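Local coordinates for arginine 3rd transport system periplasmic binding protein (Legionella pneumophila subsp. pneumophila str. Philadelphia 1, PDB 3KZG) that probably binds arginine in the periplasm and hands it to a membrane transporter, as a solute-binding protein of family 3, at residues Leu59-Asp65 with Met196-Gln201; Pro14-Val18 with Gly28-Asp32. All blocks are in the same frame, centred on the assembly; numbering follows the deposited sequence.

Interaction 1. Residues Leu59-Asp65 with Met196-Gln201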
loop_
_atom_site.group_PDB
_atom_site.type_symbol
_atom_site.label_atom_id
_atom_site.label_comp_id
_atom_site.label_asym_id
_atom_site.label_seq_id
_atom_site.Cartn_x
_atom_site.Cartn_y
_atom_site.Cartn_z
ATOM N N LEU A 59 6.869 21.438 33.841
ATOM C CA LEU A 59 5.670 20.609 33.746
ATOM C C LEU A 59 5.091 20.372 35.139
ATOM O O LEU A 59 3.882 20.474 35.346
ATOM C CB LEU A 59 5.991 19.261 33.092
ATOM C CG LEU A 59 4.824 18.277 33.002
ATOM C CD1 LEU A 59 3.684 18.891 32.208
ATOM C CD2 LEU A 59 5.293 16.984 32.347
ATOM N N LYS A 60 5.961 20.056 36.091
ATOM C CA LYS A 60 5.516 19.810 37.453
ATOM C C LYS A 60 4.829 21.029 38.069
ATOM O O LYS A 60 3.932 20.878 38.895
ATOM C CB LYS A 60 6.694 19.385 38.328
ATOM C CG LYS A 60 6.324 19.166 39.780
ATOM C CD LYS A 60 7.454 18.519 40.566
ATOM C CE LYS A 60 7.627 17.050 40.191
ATOM N NZ LYS A 60 8.036 16.848 38.769
ATOM N N ASN A 61 5.244 22.227 37.664
ATOM C CA ASN A 61 4.661 23.461 38.189
ATOM C C ASN A 61 3.452 23.917 37.374
ATOM O O ASN A 61 2.904 24.996 37.606
ATOM C CB ASN A 61 5.706 24.587 38.220
ATOM C CG ASN A 61 6.914 24.252 39.086
ATOM O OD1 ASN A 61 6.781 23.666 40.160
ATOM N ND2 ASN A 61 8.098 24.641 38.627
ATOM N N ARG A 62 3.039 23.089 36.419
ATOM C CA ARG A 62 1.894 23.402 35.576
ATOM C C ARG A 62 2.072 24.662 34.738
ATOM O O ARG A 62 1.090 25.319 34.380
ATOM C CB ARG A 62 0.623 23.520 36.425
ATOM C CG ARG A 62 -0.074 22.187 36.721
ATOM C CD ARG A 62 0.800 21.219 37.519
ATOM N NE ARG A 62 0.058 20.002 37.849
ATOM C CZ ARG A 62 0.580 18.934 38.446
ATOM N NH1 ARG A 62 1.859 18.916 38.790
ATOM N NH2 ARG A 62 -0.179 17.878 38.695
ATOM N N GLU A 63 3.322 25.002 34.430
ATOM C CA GLU A 63 3.604 26.169 33.596
ATOM C C GLU A 63 3.123 25.816 32.189
ATOM O O GLU A 63 2.805 26.688 31.378
ATOM C CB GLU A 63 5.110 26.460 33.561
ATOM C CG GLU A 63 5.718 26.866 34.898
ATOM C CD GLU A 63 7.203 27.181 34.789
ATOM O OE1 GLU A 63 7.571 28.044 33.964
ATOM O OE2 GLU A 63 8.002 26.571 35.527
ATOM N N VAL A 64 3.081 24.515 31.918
ATOM C CA VAL A 64 2.636 23.991 30.634
ATOM C C VAL A 64 1.766 22.761 30.873
ATOM O O VAL A 64 1.897 22.083 31.891
ATOM C CB VAL A 64 3.824 23.585 29.754
ATOM C CG1 VAL A 64 4.693 24.801 29.475
ATOM C CG2 VAL A 64 4.628 22.498 30.440
ATOM N N ASP A 65 0.880 22.471 29.928
ATOM C CA ASP A 65 -0.010 21.322 30.060
ATOM C C ASP A 65 0.660 20.012 29.677
ATOM O O ASP A 65 0.414 18.971 30.288
ATOM C CB ASP A 65 -1.245 21.531 29.189
ATOM C CG ASP A 65 -2.020 22.755 29.586
ATOM O OD1 ASP A 65 -2.393 22.838 30.772
ATOM O OD2 ASP A 65 -2.254 23.629 28.723
HETATM N N MSE A 196 4.944 13.822 27.402
HETATM C CA MSE A 196 4.952 13.688 28.855
HETATM C C MSE A 196 3.961 14.602 29.568
HETATM O O MSE A 196 3.663 15.702 29.110
HETATM C CB MSE A 196 6.369 13.956 29.351
HETATM C CG MSE A 196 6.684 13.496 30.755
HETATM SE SE MSE A 196 8.574 13.752 31.069
HETATM C CE MSE A 196 8.576 15.711 31.122
ATOM N N ALA A 197 3.442 14.129 30.694
ATOM C CA ALA A 197 2.485 14.914 31.454
ATOM C C ALA A 197 2.521 14.520 32.919
ATOM O O ALA A 197 3.194 13.556 33.294
ATOM C CB ALA A 197 1.085 14.714 30.885
ATOM N N ASN A 198 1.819 15.283 33.753
ATOM C CA ASN A 198 1.761 14.984 35.177
ATOM C C ASN A 198 0.786 13.816 35.358
ATOM O O ASN A 198 -0.157 13.665 34.584
ATOM C CB ASN A 198 1.295 16.221 35.960
ATOM C CG ASN A 198 2.338 17.333 35.967
ATOM O OD1 ASN A 198 2.078 18.452 35.519
ATOM N ND2 ASN A 198 3.525 17.023 36.473
ATOM N N PRO A 199 1.006 12.971 36.376
ATOM C CA PRO A 199 0.144 11.814 36.639
ATOM C C PRO A 199 -1.366 12.052 36.634
ATOM O O PRO A 199 -2.133 11.175 36.218
ATOM C CB PRO A 199 0.645 11.318 37.993
ATOM C CG PRO A 199 2.105 11.628 37.929
ATOM C CD PRO A 199 2.099 13.038 37.362
ATOM N N ASP A 200 -1.802 13.221 37.087
ATOM C CA ASP A 200 -3.232 13.502 37.133
ATOM C C ASP A 200 -3.841 13.926 35.804
ATOM O O ASP A 200 -5.012 14.299 35.748
ATOM C CB ASP A 200 -3.540 14.569 38.191
ATOM C CG ASP A 200 -2.800 15.869 37.949
ATOM O OD1 ASP A 200 -2.451 16.164 36.788
ATOM O OD2 ASP A 200 -2.583 16.611 38.929
ATOM N N GLN A 201 -3.062 13.861 34.731
ATOM C CA GLN A 201 -3.568 14.260 33.426
ATOM C C GLN A 201 -3.852 13.043 32.544
ATOM O O GLN A 201 -3.826 13.136 31.318
ATOM C CB GLN A 201 -2.563 15.183 32.732
ATOM C CG GLN A 201 -2.169 16.417 33.553
ATOM C CD GLN A 201 -1.323 17.394 32.759
ATOM O OE1 GLN A 201 -1.822 18.078 31.861
ATOM N NE2 GLN A 201 -0.033 17.449 33.071
HETATM O O HOH W 1 -1.578 18.732 35.922
#
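Leu59, in the last turn of helix 55-60, lays its branched end against the start of segment 196-201. Its CG stands anti to the backbone N (chi1 177°), which sends the branched end toward the strand. There Leu59 CD2 lies 3.6 Å from Ala197 CA and 3.7 Å from the CE methyl of Met196, a selenomethionine. CD1, the other branch, faces the amide ends of Asn198 and Gln201. Phe81 also packs on Leu59 and Met196, extending the apolar patch, and touches Asn198.

Lys60 contributes mainly backbone: its CA lies beside the Asn198 amide, and its carbonyl holds Arg62. With positive phi, Arg62 is the C-prime residue of a Schellman motif that ends the helix, its N bonded to Leu59 O and Glu63 N to Ala58 O. The Arg62 side chain bends at chi2 (62°) and folds back across the end of the helix. NH1 donates to Lys60 O at 2.9 Å, nearly within the guanidinium plane, and this bond helps fix the rotation of the group. One guanidinium face then stacks on the Asn198 amide, the planes only 7° apart and NH1 3.3 Å from Asn198 CG. At the edge, NH2 reaches Asp200 OD2 at 2.7 Å in a salt bridge whose hydrogen bond is bent and weak. Water 1 bridges the same pair, donating to Asp200 OD1 and receiving a weak bond from Arg62 NE.

Farther along, Asp65 turns its carbonyl O toward the amide end of Gln201, while its carboxylate bonds to Thr6 N. The whole is a Schellman helix end latched by a stacked, salt-bridged arginine to the turn between strand 196-197 and helix 202-217, within the type II periplasmic binding protein fold.

Interaction 2. Residues Pro14-Val18 with Gly28-Asp32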
loop_
_atom_site.group_PDB
_atom_site.type_symbol
_atom_site.label_atom_id
_atom_site.label_comp_id
_atom_site.label_asym_id
_atom_site.label_seq_id
_atom_site.Cartn_x
_atom_site.Cartn_y
_atom_site.Cartn_z
ATOM N N PRO A 14 17.443 20.173 16.712
ATOM C CA PRO A 14 16.938 19.761 15.402
ATOM C C PRO A 14 17.249 18.277 15.228
ATOM O O PRO A 14 18.232 17.778 15.780
ATOM C CB PRO A 14 17.722 20.654 14.437
ATOM C CG PRO A 14 19.011 20.919 15.186
ATOM C CD PRO A 14 18.510 21.179 16.580
ATOM N N PRO A 15 16.433 17.553 14.445
ATOM C CA PRO A 15 15.255 18.031 13.719
ATOM C C PRO A 15 13.943 17.991 14.503
ATOM O O PRO A 15 12.877 18.131 13.909
ATOM C CB PRO A 15 15.207 17.095 12.523
ATOM C CG PRO A 15 15.575 15.795 13.158
ATOM C CD PRO A 15 16.751 16.166 14.052
ATOM N N PHE A 16 14.016 17.793 15.819
ATOM C CA PHE A 16 12.806 17.724 16.651
ATOM C C PHE A 16 12.168 19.098 16.877
ATOM O O PHE A 16 10.965 19.275 16.697
ATOM C CB PHE A 16 13.139 17.040 17.980
ATOM C CG PHE A 16 13.575 15.614 17.817
ATOM C CD1 PHE A 16 12.637 14.607 17.616
ATOM C CD2 PHE A 16 14.930 15.284 17.797
ATOM C CE1 PHE A 16 13.040 13.284 17.396
ATOM C CE2 PHE A 16 15.344 13.967 17.577
ATOM C CZ PHE A 16 14.391 12.965 17.376
ATOM N N GLU A 17 12.976 20.068 17.286
ATOM C CA GLU A 17 12.488 21.431 17.463
ATOM C C GLU A 17 13.640 22.411 17.581
ATOM O O GLU A 17 14.727 22.070 18.039
ATOM C CB GLU A 17 11.578 21.576 18.692
ATOM C CG GLU A 17 12.243 21.329 20.026
ATOM C CD GLU A 17 12.042 19.915 20.504
ATOM O OE1 GLU A 17 11.196 19.221 19.907
ATOM O OE2 GLU A 17 12.712 19.503 21.474
ATOM N N VAL A 18 13.377 23.635 17.150
ATOM C CA VAL A 18 14.346 24.711 17.203
ATOM C C VAL A 18 13.573 26.000 17.463
ATOM O O VAL A 18 12.610 26.320 16.761
ATOM C CB VAL A 18 15.085 24.851 15.875
ATOM C CG1 VAL A 18 16.024 23.680 15.646
ATOM C CG2 VAL A 18 14.077 24.907 14.790
ATOM N N GLY A 28 10.131 21.881 13.379
ATOM C CA GLY A 28 10.756 20.603 13.660
ATOM C C GLY A 28 9.689 19.527 13.720
ATOM O O GLY A 28 8.496 19.833 13.731
ATOM N N PHE A 29 10.109 18.269 13.770
ATOM C CA PHE A 29 9.158 17.167 13.823
ATOM C C PHE A 29 8.209 17.221 15.024
ATOM O O PHE A 29 7.007 17.027 14.862
ATOM C CB PHE A 29 9.890 15.826 13.831
ATOM C CG PHE A 29 8.967 14.641 13.829
ATOM C CD1 PHE A 29 8.283 14.283 12.678
ATOM C CD2 PHE A 29 8.767 13.899 14.987
ATOM C CE1 PHE A 29 7.408 13.201 12.671
ATOM C CE2 PHE A 29 7.892 12.812 14.996
ATOM C CZ PHE A 29 7.212 12.463 13.837
ATOM N N ASP A 30 8.737 17.471 16.224
ATOM C CA ASP A 30 7.885 17.523 17.417
ATOM C C ASP A 30 6.833 18.608 17.299
ATOM O O ASP A 30 5.692 18.429 17.726
ATOM C CB ASP A 30 8.706 17.779 18.691
ATOM C CG ASP A 30 9.432 16.548 19.180
ATOM O OD1 ASP A 30 8.983 15.431 18.856
ATOM O OD2 ASP A 30 10.439 16.692 19.905
ATOM N N ILE A 31 7.221 19.736 16.718
ATOM C CA ILE A 31 6.298 20.847 16.564
ATOM C C ILE A 31 5.129 20.447 15.679
ATOM O O ILE A 31 3.972 20.622 16.062
ATOM C CB ILE A 31 6.992 22.084 15.938
ATOM C CG1 ILE A 31 8.241 22.455 16.744
ATOM C CG2 ILE A 31 6.014 23.249 15.871
ATOM C CD1 ILE A 31 8.014 22.624 18.234
ATOM N N ASP A 32 5.437 19.910 14.500
ATOM C CA ASP A 32 4.411 19.496 13.552
ATOM C C ASP A 32 3.512 18.388 14.112
ATOM O O ASP A 32 2.301 18.387 13.883
ATOM C CB ASP A 32 5.038 19.015 12.233
ATOM C CG ASP A 32 5.779 20.120 11.476
ATOM O OD1 ASP A 32 5.487 21.317 11.695
ATOM O OD2 ASP A 32 6.650 19.783 10.642
#
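The Asp30 carboxylate lies over the base of the Phe16 side chain, its OD2 3.3 Å from Phe16 CB and oblique to the ring, with the two planes 35° apart. From another direction Glu17 brings OE1 to within 2.6 Å of the same OD2, the two carboxylates being nearly coplanar. Glu17 gets there by placing CG between its backbone N and carbonyl carbon (chi1 65°) and bending sharply at chi2. Its CB packs 3.7 Å from the CD1 methyl of Ile31.

Helix 29-40 begins against the backbone of residues 15-16. Phe29 N donates an almost straight bond of 2.8 Å to Pro15 O, and Asp30 N donates to a lone pair of Phe16 O at 2.9 Å in a more bent bond, so successive carbonyls after the cis peptide before Pro15 accept the first N-H groups of the helix. Gly28, the N-cap residue, has no side chain, which lets its CA come within 4.3 Å of Glu17 CA; its CA-H also points toward Phe16 O.

Ser70 N bonds to Asp30 OD2, and Glu17 OE2 to Ser10 OG, so both buried acids have further polar partners. Two carboxylate oxygens this close imply that one acid probably holds a proton and donates it to the other, so that the pair would tie residues 17-18 to the helix start rather than repel.

Interactions 1 and 2 belong to the same lobe of the binding protein but do not touch: their centres lie 21 Å apart and their nearest atoms about 10 Å. They follow one another along the chain, with 14-18/28-32 closing before 59-65 begins. Interaction 2 is buried, about 9 Å from the centre of the chain, whereas interaction 1 is only partly buried and sits about 19 Å out. Strand 4-13 connects their surroundings, since Asp65 bonds to Thr6 and Glu17 to Ser10. In this fold the ligand is held between the lobes, so interaction 2, whose Pro14, Pro15 and Phe16 touch helix 159-166 of the other lobe, probably lies near the cleft, and interaction 1 farther from it.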